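Local atomic coordinates of thiosulfate sulfurtransferase TUM1 (Saccharomyces cerevisiae, PDB entry 3UTN), a protein that transfers persulfide sulfur from NFS1 to UBA4 on the way to 2-thiolation of the wobble uridine in tRNAs. Residues S89-M94 / W310-L315. Sequence-based numbering, arbitrary orientation. Where two conformers were deposited one is given.
Sequences SPYPHM and WTEWVL
The interface between the two rhodanese domains here pairs Tyr91 and Pro92, on the N-terminal domain's loop after strand 77-78, with Thr311, Glu312 and Leu315 of helix 309-317 in the C-terminal one. Glu312 CG sits 3.5 Å from the centroid of the Tyr91 ring, 7° off the normal, a CH-pi contact. Pro90 CG lies over the opposite face, so the ring is held between a proline of its own loop and the helix. Leu315 CD1 meets the edge in the ring plane, and Leu315 CB is 3.6 Å from Tyr91 CE1. With CG anti to the backbone N (chi1 -176°), Glu312 carries its methylene over the ring. Its carboxylate plane is 66° from that of the ring, and Glu312 OE2 stays above the CD2-CE2 side, 3.9 Å from Tyr91 CE2. OE1 hydrogen-bonds Tyr306 OH; OE2 forms a salt bridge with Lys316 NZ. In this two-domain rhodanese fold, only the C-terminal domain has the catalytic cysteine, Cys282. The Thr311 side chain is about 8 Å from that of Cys282. Thr311 CG2 meets Pro92 CD tip to tip at 3.3 Å, tighter than usual van der Waals contact. Thr311 OG1 hydrogen-bonds Gly283 O. On the loop side, Ser89 OG accepts from Tyr91 N at 3.0 Å, forming an ST turn.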
ATOM      1  N   SER A  89      -6.168  15.847  -6.733  1.00 35.95           N
ATOM      2  CA  SER A  89      -4.751  16.113  -6.537  0.77 35.36           C
ATOM      3  C   SER A  89      -3.997  16.006  -7.859  1.00 35.24           C
ATOM      4  O   SER A  89      -4.310  15.144  -8.683  1.00 36.43           O
ATOM      5  CB  SER A  89      -4.167  15.136  -5.521  0.77 33.91           C
ATOM      6  OG  SER A  89      -2.758  15.272  -5.436  0.77 32.12           O
ATOM      7  N   PRO A  90      -2.995  16.884  -8.075  1.00 35.17           N
ATOM      8  CA  PRO A  90      -2.193  16.722  -9.289  1.00 34.39           C
ATOM      9  C   PRO A  90      -1.240  15.542  -9.152  1.00 33.06           C
ATOM     10  O   PRO A  90      -0.614  15.128 -10.127  1.00 33.17           O
ATOM     11  CB  PRO A  90      -1.404  18.032  -9.372  1.00 34.89           C
ATOM     12  CG  PRO A  90      -1.367  18.549  -7.982  1.00 34.87           C
ATOM     13  CD  PRO A  90      -2.648  18.116  -7.340  1.00 35.09           C
ATOM     14  N   TYR A  91      -1.155  15.003  -7.941  1.00 31.67           N
ATOM     15  CA  TYR A  91      -0.244  13.915  -7.636  1.00 30.30           C
ATOM     16  C   TYR A  91      -1.006  12.606  -7.657  1.00 29.59           C
ATOM     17  O   TYR A  91      -2.159  12.551  -7.242  1.00 30.26           O
ATOM     18  CB  TYR A  91       0.442  14.169  -6.287  1.00 30.27           C
ATOM     19  CG  TYR A  91       0.808  15.624  -6.148  1.00 30.63           C
ATOM     20  CD1 TYR A  91       1.739  16.203  -7.007  1.00 30.55           C
ATOM     21  CD2 TYR A  91       0.181  16.436  -5.207  1.00 30.38           C
ATOM     22  CE1 TYR A  91       2.065  17.542  -6.912  1.00 30.79           C
ATOM     23  CE2 TYR A  91       0.498  17.781  -5.107  1.00 31.37           C
ATOM     24  CZ  TYR A  91       1.443  18.323  -5.962  1.00 31.21           C
ATOM     25  OH  TYR A  91       1.769  19.651  -5.885  1.00 32.28           O
ATOM     26  N   PRO A  92      -0.366  11.552  -8.177  1.00 28.83           N
ATOM     27  CA  PRO A  92      -0.996  10.252  -8.314  1.00 28.93           C
ATOM     28  C   PRO A  92      -1.271   9.600  -6.966  1.00 28.04           C
ATOM     29  O   PRO A  92      -0.551   9.849  -5.995  1.00 27.06           O
ATOM     30  CB  PRO A  92       0.039   9.433  -9.096  1.00 29.12           C
ATOM     31  CG  PRO A  92       1.332  10.137  -8.891  1.00 29.19           C
ATOM     32  CD  PRO A  92       0.994  11.580  -8.737  1.00 28.93           C
ATOM     33  N   HIS A  93      -2.328   8.795  -6.927  1.00 28.18           N
ATOM     34  CA  HIS A  93      -2.626   7.907  -5.808  1.00 28.28           C
ATOM     35  C   HIS A  93      -2.580   8.584  -4.486  1.00 28.14           C
ATOM     36  O   HIS A  93      -2.070   8.032  -3.513  1.00 28.35           O
ATOM     37  CB  HIS A  93      -1.672   6.728  -5.815  1.00 30.17           C
ATOM     38  CG  HIS A  93      -1.692   5.964  -7.101  1.00 32.03           C
ATOM     39  ND1 HIS A  93      -2.818   5.424  -7.596  1.00 33.76           N
ATOM     40  CD2 HIS A  93      -0.682   5.668  -8.003  1.00 33.30           C
ATOM     41  CE1 HIS A  93      -2.544   4.813  -8.756  1.00 33.92           C
ATOM     42  NE2 HIS A  93      -1.235   4.962  -9.005  1.00 34.46           N
ATOM     43  N   MET A  94      -3.111   9.797  -4.446  1.00 26.72           N
ATOM     44  CA  MET A  94      -3.163  10.535  -3.214  1.00 26.99           C
ATOM     45  C   MET A  94      -4.309  10.008  -2.403  1.00 26.00           C
ATOM     46  O   MET A  94      -5.369   9.689  -2.938  1.00 26.18           O
ATOM     47  CB  MET A  94      -3.302  12.030  -3.464  1.00 27.14           C
ATOM     48  CG  MET A  94      -2.037  12.632  -4.046  1.00 28.13           C
ATOM     49  SD  MET A  94      -0.570  12.118  -3.141  1.00 28.60           S
ATOM     50  CE  MET A  94      -0.811  13.012  -1.605  1.00 27.46           C
ATOM     51  N   TRP A 310       7.458  10.569  -4.276  1.00 23.72           N
ATOM     52  CA  TRP A 310       8.441  11.171  -5.140  1.00 24.43           C
ATOM     53  C   TRP A 310       7.839  12.146  -6.101  1.00 24.70           C
ATOM     54  O   TRP A 310       8.378  13.228  -6.313  1.00 24.76           O
ATOM     55  CB  TRP A 310       9.200  10.101  -5.890  1.00 25.26           C
ATOM     56  CG  TRP A 310      10.269  10.699  -6.739  1.00 25.91           C
ATOM     57  CD1 TRP A 310      10.403  10.622  -8.113  1.00 26.51           C
ATOM     58  CD2 TRP A 310      11.376  11.535  -6.290  1.00 26.09           C
ATOM     59  NE1 TRP A 310      11.506  11.312  -8.532  1.00 26.35           N
ATOM     60  CE2 TRP A 310      12.134  11.883  -7.488  1.00 26.17           C
ATOM     61  CE3 TRP A 310      11.809  12.000  -5.057  1.00 25.66           C
ATOM     62  CZ2 TRP A 310      13.269  12.674  -7.432  1.00 26.63           C
ATOM     63  CZ3 TRP A 310      12.945  12.799  -5.017  1.00 25.43           C
ATOM     64  CH2 TRP A 310      13.660  13.123  -6.174  1.00 26.54           C
ATOM     65  N   THR A 311       6.703  11.770  -6.674  1.00 24.99           N
ATOM     66  CA  THR A 311       6.028  12.607  -7.651  1.00 26.22           C
ATOM     67  C   THR A 311       5.704  13.972  -7.079  1.00 25.87           C
ATOM     68  O   THR A 311       6.105  14.997  -7.632  1.00 25.76           O
ATOM     69  CB  THR A 311       4.745  11.945  -8.157  1.00 26.16           C
ATOM     70  OG1 THR A 311       5.090  10.700  -8.772  1.00 26.93           O
ATOM     71  CG2 THR A 311       4.057  12.846  -9.164  1.00 26.95           C
ATOM     72  N   GLU A 312       4.984  13.982  -5.967  1.00 25.71           N
ATOM     73  CA  GLU A 312       4.663  15.232  -5.326  1.00 26.21           C
ATOM     74  C   GLU A 312       5.939  15.917  -4.894  1.00 26.50           C
ATOM     75  O   GLU A 312       6.074  17.128  -5.039  1.00 26.10           O
ATOM     76  CB  GLU A 312       3.773  15.017  -4.122  1.00 26.71           C
ATOM     77  CG  GLU A 312       3.353  16.318  -3.484  1.00 27.25           C
ATOM     78  CD  GLU A 312       2.946  16.153  -2.047  1.00 27.73           C
ATOM     79  OE1 GLU A 312       3.641  15.428  -1.301  1.00 28.03           O
ATOM     80  OE2 GLU A 312       1.936  16.765  -1.664  1.00 28.58           O
ATOM     81  N   TRP A 313       6.872  15.133  -4.365  1.00 25.91           N
ATOM     82  CA  TRP A 313       8.133  15.677  -3.916  1.00 26.40           C
ATOM     83  C   TRP A 313       8.773  16.506  -4.985  1.00 26.92           C
ATOM     84  O   TRP A 313       9.093  17.669  -4.766  1.00 26.68           O
ATOM     85  CB  TRP A 313       9.100  14.585  -3.507  1.00 25.82           C
ATOM     86  CG  TRP A 313      10.367  15.219  -3.045  1.00 25.83           C
ATOM     87  CD1 TRP A 313      11.554  15.355  -3.742  1.00 25.88           C
ATOM     88  CD2 TRP A 313      10.585  15.901  -1.774  1.00 25.70           C
ATOM     89  NE1 TRP A 313      12.479  16.026  -2.993  1.00 26.04           N
ATOM     90  CE2 TRP A 313      11.959  16.384  -1.802  1.00 26.05           C
ATOM     91  CE3 TRP A 313       9.808  16.128  -0.644  1.00 25.87           C
ATOM     92  CZ2 TRP A 313      12.515  17.066  -0.737  1.00 25.52           C
ATOM     93  CZ3 TRP A 313      10.376  16.822   0.420  1.00 26.19           C
ATOM     94  CH2 TRP A 313      11.696  17.283   0.368  1.00 25.55           C
ATOM     95  N   VAL A 314       8.972  15.896  -6.148  1.00 27.60           N
ATOM     96  CA  VAL A 314       9.594  16.562  -7.281  1.00 29.43           C
ATOM     97  C   VAL A 314       8.787  17.769  -7.715  1.00 30.43           C
ATOM     98  O   VAL A 314       9.327  18.871  -7.841  1.00 31.65           O
ATOM     99  CB  VAL A 314       9.758  15.602  -8.462  1.00 29.32           C
ATOM    100  CG1 VAL A 314      10.077  16.364  -9.741  1.00 30.08           C
ATOM    101  CG2 VAL A 314      10.860  14.623  -8.146  1.00 30.12           C
ATOM    102  N   LEU A 315       7.493  17.554  -7.920  1.00 30.57           N
ATOM    103  CA  LEU A 315       6.614  18.603  -8.420  1.00 31.07           C
ATOM    104  C   LEU A 315       6.554  19.806  -7.495  1.00 31.03           C
ATOM    105  O   LEU A 315       6.497  20.940  -7.957  1.00 31.46           O
ATOM    106  CB  LEU A 315       5.213  18.056  -8.678  1.00 31.08           C
ATOM    107  CG  LEU A 315       5.100  17.192  -9.934  1.00 31.90           C
ATOM    108  CD1 LEU A 315       3.719  16.570 -10.052  1.00 32.25           C
ATOM    109  CD2 LEU A 315       5.443  18.003 -11.177  1.00 33.04           C
TER